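Local coordinates for alpha-rhamnosidase (Dictyoglomus thermophilum, PDB 6I60), which probably hydrolyses terminal non-reducing alpha-L-rhamnose residues of alpha-L-rhamnosides, at residues 847-852 with 871-876. Residues are numbered along the deposited sequence; the frame is centred on the assembly and turned at random.
Sequences IIFEPH and VEINWQ
Ile847, Phe849 and Pro851 face Val871, Ile873 and Trp875 in an apolar, face-to-face packing of two beta-sheets, within the C-terminal beta-sandwich domain of the rhamnosidase. Strand 846-849 belongs to one sheet and strand 869-877 to the other; the short segments run nearly parallel, 10° apart with axes 9.0 Å from each other, and no hydrogen bond links them. Alternate side chains point into the interface and form three successive pairs. In the first, Ile847 and Val871 meet tip to tip, with CD1 of Ile847 3.7 Å from CG2 of Val871. Next, the side chains of Phe849 and Ile873 pass alongside each other, pointing opposite ways. Ile873 CD1 lies at the edge of the Phe849 ring, near its plane and 3.6 Å from Phe849 CD1. Ile847 CG2 covers one face of this ring, offset toward the rim, while Ile886 and Val888 of strand 882-888 also touch Phe849. In the third pair Pro851 CB sits over the five-membered ring of Trp875, a CH-pi contact 3.9 Å from the centroid and 29° off the ring normal. With chi1 at 62°, Trp875 CG is placed between its backbone N and carbonyl carbon, and a hydrogen bond from NE1 to the carbonyl of Ile834, at the end of helix 826-835, helps fix the indole. The side chains of Glu850 and His852 start out away from 871-876: His852 NE2 donates to the anti lone pair of Glu850 OE2, and ND1 is hydrogen-bonded to Asp777, while Glu850 OE1 is hydrogen-bonded to His897. Cohesion between the two segments therefore rests on shape and dispersion, while the Glu850-His852 pair belongs to side chains that leave the interface and the buried indole N-H is satisfied from the neighbouring helix.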
loop_
_atom_site.group_PDB
_atom_site.type_symbol
_atom_site.label_atom_id
_atom_site.label_comp_id
_atom_site.label_asym_id
_atom_site.label_seq_id
_atom_site.Cartn_x
_atom_site.Cartn_y
_atom_site.Cartn_z
ATOM N N ILE A 847 15.902 6.742 17.008
ATOM C CA ILE A 847 14.728 5.984 17.413
ATOM C C ILE A 847 14.383 6.357 18.846
ATOM O O ILE A 847 15.270 6.466 19.701
ATOM C CB ILE A 847 14.966 4.467 17.278
ATOM C CG1 ILE A 847 15.698 4.159 15.971
ATOM C CG2 ILE A 847 13.649 3.708 17.354
ATOM C CD1 ILE A 847 16.108 2.716 15.836
ATOM N N ILE A 848 13.096 6.559 19.106
ATOM C CA ILE A 848 12.595 6.881 20.438
ATOM C C ILE A 848 11.894 5.641 20.975
ATOM O O ILE A 848 10.857 5.223 20.446
ATOM C CB ILE A 848 11.651 8.090 20.420
ATOM C CG1 ILE A 848 12.308 9.269 19.703
ATOM C CG2 ILE A 848 11.264 8.483 21.834
ATOM C CD1 ILE A 848 11.451 10.512 19.663
ATOM N N PHE A 849 12.461 5.050 22.025
ATOM C CA PHE A 849 11.884 3.881 22.689
ATOM C C PHE A 849 11.169 4.373 23.945
ATOM O O PHE A 849 11.754 4.448 25.025
ATOM C CB PHE A 849 12.960 2.852 23.022
ATOM C CG PHE A 849 13.666 2.294 21.817
ATOM C CD1 PHE A 849 13.110 1.251 21.093
ATOM C CD2 PHE A 849 14.890 2.803 21.414
ATOM C CE1 PHE A 849 13.758 0.732 19.988
ATOM C CE2 PHE A 849 15.542 2.289 20.309
ATOM C CZ PHE A 849 14.976 1.250 19.596
ATOM N N GLU A 850 9.886 4.710 23.799
ATOM C CA GLU A 850 9.079 5.257 24.890
ATOM C C GLU A 850 7.846 4.386 25.093
ATOM O O GLU A 850 6.779 4.660 24.519
ATOM C CB GLU A 850 8.685 6.704 24.605
ATOM C CG GLU A 850 7.943 7.380 25.741
ATOM C CD GLU A 850 7.351 8.710 25.331
ATOM O OE1 GLU A 850 8.127 9.617 24.961
ATOM O OE2 GLU A 850 6.111 8.846 25.373
ATOM N N PRO A 851 7.939 3.337 25.905
ATOM C CA PRO A 851 6.774 2.483 26.146
ATOM C C PRO A 851 5.772 3.144 27.077
ATOM O O PRO A 851 6.113 3.994 27.902
ATOM C CB PRO A 851 7.383 1.233 26.791
ATOM C CG PRO A 851 8.604 1.738 27.479
ATOM C CD PRO A 851 9.129 2.877 26.641
ATOM N N HIS A 852 4.513 2.738 26.928
ATOM C CA HIS A 852 3.408 3.267 27.725
ATOM C C HIS A 852 2.647 2.101 28.338
ATOM O O HIS A 852 1.643 1.638 27.779
ATOM C CB HIS A 852 2.486 4.145 26.879
ATOM C CG HIS A 852 3.077 5.475 26.526
ATOM N ND1 HIS A 852 2.535 6.667 26.957
ATOM C CD2 HIS A 852 4.165 5.801 25.790
ATOM C CE1 HIS A 852 3.262 7.670 26.498
ATOM N NE2 HIS A 852 4.259 7.171 25.789
ATOM N N VAL A 871 14.541 -3.040 14.015
ATOM C CA VAL A 871 14.248 -2.214 15.180
ATOM C C VAL A 871 13.267 -2.979 16.057
ATOM O O VAL A 871 12.227 -3.441 15.571
ATOM C CB VAL A 871 13.672 -0.843 14.779
ATOM C CG1 VAL A 871 13.363 -0.012 16.017
ATOM C CG2 VAL A 871 14.636 -0.104 13.861
ATOM N N GLU A 872 13.591 -3.113 17.341
ATOM C CA GLU A 872 12.796 -3.934 18.244
ATOM C C GLU A 872 12.637 -3.239 19.589
ATOM O O GLU A 872 13.543 -2.548 20.061
ATOM C CB GLU A 872 13.432 -5.317 18.444
ATOM C CG GLU A 872 12.498 -6.354 19.045
ATOM C CD GLU A 872 13.096 -7.745 19.038
ATOM O OE1 GLU A 872 13.003 -8.428 17.995
ATOM O OE2 GLU A 872 13.659 -8.157 20.075
ATOM N N ILE A 873 11.470 -3.434 20.201
ATOM C CA ILE A 873 11.195 -2.963 21.555
ATOM C C ILE A 873 10.404 -4.041 22.285
ATOM O O ILE A 873 9.473 -4.627 21.724
ATOM C CB ILE A 873 10.432 -1.622 21.561
ATOM C CG1 ILE A 873 10.197 -1.147 22.997
ATOM C CG2 ILE A 873 9.113 -1.733 20.802
ATOM C CD1 ILE A 873 10.331 0.349 23.178
ATOM N N ASN A 874 10.796 -4.323 23.525
ATOM C CA ASN A 874 10.105 -5.278 24.379
ATOM C C ASN A 874 10.063 -4.715 25.788
ATOM O O ASN A 874 11.053 -4.148 26.257
ATOM C CB ASN A 874 10.802 -6.647 24.405
ATOM C CG ASN A 874 11.115 -7.178 23.022
ATOM O OD1 ASN A 874 10.378 -7.999 22.483
ATOM N ND2 ASN A 874 12.225 -6.726 22.449
ATOM N N TRP A 875 8.926 -4.869 26.462
ATOM C CA TRP A 875 8.830 -4.441 27.850
ATOM C C TRP A 875 7.869 -5.344 28.606
ATOM O O TRP A 875 6.865 -5.803 28.054
ATOM C CB TRP A 875 8.393 -2.972 27.966
ATOM C CG TRP A 875 7.034 -2.657 27.411
ATOM C CD1 TRP A 875 6.751 -2.151 26.176
ATOM C CD2 TRP A 875 5.775 -2.799 28.083
ATOM N NE1 TRP A 875 5.396 -1.980 26.033
ATOM C CE2 TRP A 875 4.774 -2.370 27.189
ATOM C CE3 TRP A 875 5.397 -3.253 29.351
ATOM C CZ2 TRP A 875 3.420 -2.381 27.521
ATOM C CZ3 TRP A 875 4.053 -3.266 29.679
ATOM C CH2 TRP A 875 3.080 -2.831 28.768
ATOM N N GLN A 876 8.197 -5.601 29.873
ATOM C CA GLN A 876 7.366 -6.374 30.783
ATOM C C GLN A 876 7.158 -5.571 32.056
ATOM O O GLN A 876 8.079 -4.898 32.531
ATOM C CB GLN A 876 8.006 -7.723 31.127
ATOM C CG GLN A 876 7.635 -8.857 30.192
ATOM C CD GLN A 876 8.525 -10.070 30.380
ATOM O OE1 GLN A 876 9.192 -10.519 29.445
ATOM N NE2 GLN A 876 8.543 -10.608 31.596
#